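Sec-alkylsulfatase (Pseudomonas sp., PDB 4AXH) hydrolyses secondary alkyl sulfates of (R) configuration with strict inversion, using a pair of zinc ions, to give (S)-alcohols and sulfate. Local coordinates at residues A[179-184]-A[215-220]. Sequence-based numbering, arbitrary orientation.
Sequences HSHIDH and VSENIL. With ZN (zinc ion), chain D; ZN (zinc ion), chain C.
Ser180 and Ile182 belong to segment 179-184, a turn that runs into the start of helix 182-185 with His181 at its N-cap, and face the C-terminal part of helix 210-219. The backbones are well separated: the CA atoms of Ile182 and Asn218 stand 8.0 Å apart, and the side chains of Glu217 and Asn218, whose CB atoms point toward the metal-binding segment, make the contact. Glutamate's two methylenes, extended beyond CG (chi2 179°), carry the carboxylate across. At its end OE2 accepts a hydrogen bond of 3.0 Å from Ser180 OG, which arrives nearly along the C-O axis. The small serine is turned for this donation by a chi1 of 60°, which sets OG between its backbone N and carbonyl carbon. The other oxygen, OE1, lies in the plane of the His181 ring at its edge, 3.5 Å from NE2, a contact not counted as a hydrogen bond. Carboxylate and ring planes are 66° apart; the negative charge may nevertheless polarise the imidazole.

That ring belongs to the HxHxDH motif of the metallo-beta-lactamase fold. His179 NE2 and His181 ND1 bind one zinc ion, completed by Glu291 and Asp310; Asp183 OD2 and His184 NE2 bind the other with Asp310 and His355, and a water 2.1 Å from each metal bridges the pair. Imidazole nitrogens and carboxylate oxygens suit zinc, and the second-shell Glu217 touches His181 on the side remote from its metal-binding ND1.

Further along, the unbranched CG1-CD1 arm of Ile182 offers carbon surface to the amide of Asn218, the two side chains coming from opposite directions, with CD1 3.4 Å from OD1. Asn218 ND2 is already engaged by Ala214 O one helical turn back, though the residue is poorly ordered and its details less certain.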
loop_
_atom_site.group_PDB
_atom_site.type_symbol
_atom_site.label_atom_id
_atom_site.label_comp_id
_atom_site.label_asym_id
_atom_site.label_seq_id
_atom_site.Cartn_x
_atom_site.Cartn_y
_atom_site.Cartn_z
ATOM N N HIS A 179 -16.600 -4.433 14.094
ATOM C CA HIS A 179 -15.260 -4.521 13.518
ATOM C C HIS A 179 -14.164 -4.191 14.553
ATOM O O HIS A 179 -14.461 -3.700 15.662
ATOM C CB HIS A 179 -15.126 -3.626 12.248
ATOM C CG HIS A 179 -15.332 -2.159 12.480
ATOM N ND1 HIS A 179 -16.572 -1.651 12.831
ATOM C CD2 HIS A 179 -14.462 -1.133 12.341
ATOM C CE1 HIS A 179 -16.412 -0.341 12.896
ATOM N NE2 HIS A 179 -15.154 0.020 12.621
ATOM N N SER A 180 -12.899 -4.429 14.149
ATOM C CA SER A 180 -11.708 -4.230 14.966
ATOM C C SER A 180 -11.219 -2.769 15.166
ATOM O O SER A 180 -10.009 -2.549 15.175
ATOM C CB SER A 180 -10.588 -5.149 14.493
ATOM O OG SER A 180 -10.255 -4.869 13.147
ATOM N N HIS A 181 -12.129 -1.788 15.383
ATOM C CA HIS A 181 -11.712 -0.403 15.665
ATOM C C HIS A 181 -12.042 0.012 17.089
ATOM O O HIS A 181 -13.099 -0.350 17.605
ATOM C CB HIS A 181 -12.257 0.602 14.652
ATOM C CG HIS A 181 -11.622 0.524 13.296
ATOM N ND1 HIS A 181 -12.298 0.939 12.159
ATOM C CD2 HIS A 181 -10.403 0.066 12.929
ATOM C CE1 HIS A 181 -11.468 0.709 11.145
ATOM N NE2 HIS A 181 -10.306 0.209 11.566
ATOM N N ILE A 182 -11.124 0.755 17.731
ATOM C CA ILE A 182 -11.252 1.175 19.128
ATOM C C ILE A 182 -12.550 1.918 19.472
ATOM O O ILE A 182 -13.022 1.825 20.604
ATOM C CB ILE A 182 -9.985 1.863 19.709
ATOM C CG1 ILE A 182 -8.701 1.433 18.963
ATOM C CG2 ILE A 182 -9.851 1.562 21.219
ATOM C CD1 ILE A 182 -7.427 2.416 19.079
ATOM N N ASP A 183 -13.149 2.607 18.504
ATOM C CA ASP A 183 -14.402 3.332 18.711
ATOM C C ASP A 183 -15.603 2.391 18.738
ATOM O O ASP A 183 -16.750 2.824 18.919
ATOM C CB ASP A 183 -14.581 4.488 17.689
ATOM C CG ASP A 183 -14.303 4.184 16.217
ATOM O OD1 ASP A 183 -13.370 3.386 15.926
ATOM O OD2 ASP A 183 -14.977 4.777 15.353
ATOM N N HIS A 184 -15.337 1.090 18.594
ATOM C CA HIS A 184 -16.391 0.095 18.575
ATOM C C HIS A 184 -16.305 -0.938 19.692
ATOM O O HIS A 184 -17.354 -1.415 20.139
ATOM C CB HIS A 184 -16.529 -0.491 17.162
ATOM C CG HIS A 184 -16.842 0.560 16.148
ATOM N ND1 HIS A 184 -18.142 0.943 15.882
ATOM C CD2 HIS A 184 -16.003 1.356 15.449
ATOM C CE1 HIS A 184 -18.062 1.945 15.024
ATOM N NE2 HIS A 184 -16.791 2.222 14.718
ATOM N N VAL A 215 -5.477 -5.756 18.357
ATOM C CA VAL A 215 -4.197 -5.539 19.042
ATOM C C VAL A 215 -3.003 -5.110 18.131
ATOM O O VAL A 215 -2.194 -4.300 18.557
ATOM C CB VAL A 215 -3.867 -6.666 20.090
ATOM C CG1 VAL A 215 -5.097 -7.041 20.923
ATOM C CG2 VAL A 215 -3.329 -7.914 19.420
ATOM N N SER A 216 -2.918 -5.635 16.893
ATOM C CA SER A 216 -1.807 -5.375 15.956
ATOM C C SER A 216 -1.824 -4.039 15.204
ATOM O O SER A 216 -0.791 -3.366 15.136
ATOM C CB SER A 216 -1.624 -6.537 14.982
ATOM O OG SER A 216 -1.494 -7.773 15.667
ATOM N N GLU A 217 -2.975 -3.679 14.606
ATOM C CA GLU A 217 -3.112 -2.416 13.867
ATOM C C GLU A 217 -3.092 -1.174 14.797
ATOM O O GLU A 217 -2.663 -0.092 14.363
ATOM C CB GLU A 217 -4.375 -2.427 12.970
ATOM C CG GLU A 217 -5.698 -2.230 13.713
ATOM C CD GLU A 217 -6.973 -2.208 12.890
ATOM O OE1 GLU A 217 -7.150 -1.254 12.094
ATOM O OE2 GLU A 217 -7.818 -3.116 13.087
ATOM N N ASN A 218 -3.548 -1.363 16.078
ATOM C CA ASN A 218 -3.702 -0.341 17.130
ATOM C C ASN A 218 -2.546 -0.191 18.159
ATOM O O ASN A 218 -2.561 0.794 18.916
ATOM C CB ASN A 218 -5.068 -0.484 17.848
ATOM C CG ASN A 218 -6.284 -0.367 16.950
ATOM O OD1 ASN A 218 -6.448 0.777 16.283
ATOM N ND2 ASN A 218 -7.106 -1.284 16.866
ATOM N N ILE A 219 -1.561 -1.155 18.204
ATOM C CA ILE A 219 -0.414 -1.108 19.144
ATOM C C ILE A 219 1.027 -1.110 18.464
ATOM O O ILE A 219 1.967 -0.678 19.125
ATOM C CB ILE A 219 -0.590 -2.010 20.445
ATOM C CG1 ILE A 219 -2.093 -2.054 20.958
ATOM C CG2 ILE A 219 0.337 -1.534 21.577
ATOM C CD1 ILE A 219 -2.520 -3.215 21.900
ATOM N N LEU A 220 1.196 -1.455 17.140
ATOM C CA LEU A 220 2.511 -1.421 16.444
ATOM C C LEU A 220 3.258 -0.069 16.158
ATOM O O LEU A 220 4.009 0.323 17.036
ATOM C CB LEU A 220 2.648 -2.417 15.282
ATOM C CG LEU A 220 4.121 -2.917 15.009
ATOM C CD1 LEU A 220 4.786 -3.543 16.249
ATOM C CD2 LEU A 220 4.198 -3.906 13.857
HETATM ZN ZN ZN D . -14.248 1.753 11.888
HETATM ZN ZN ZN C . -16.038 3.821 13.728
HETATM O O HOH W 1 -14.045 3.297 13.277
#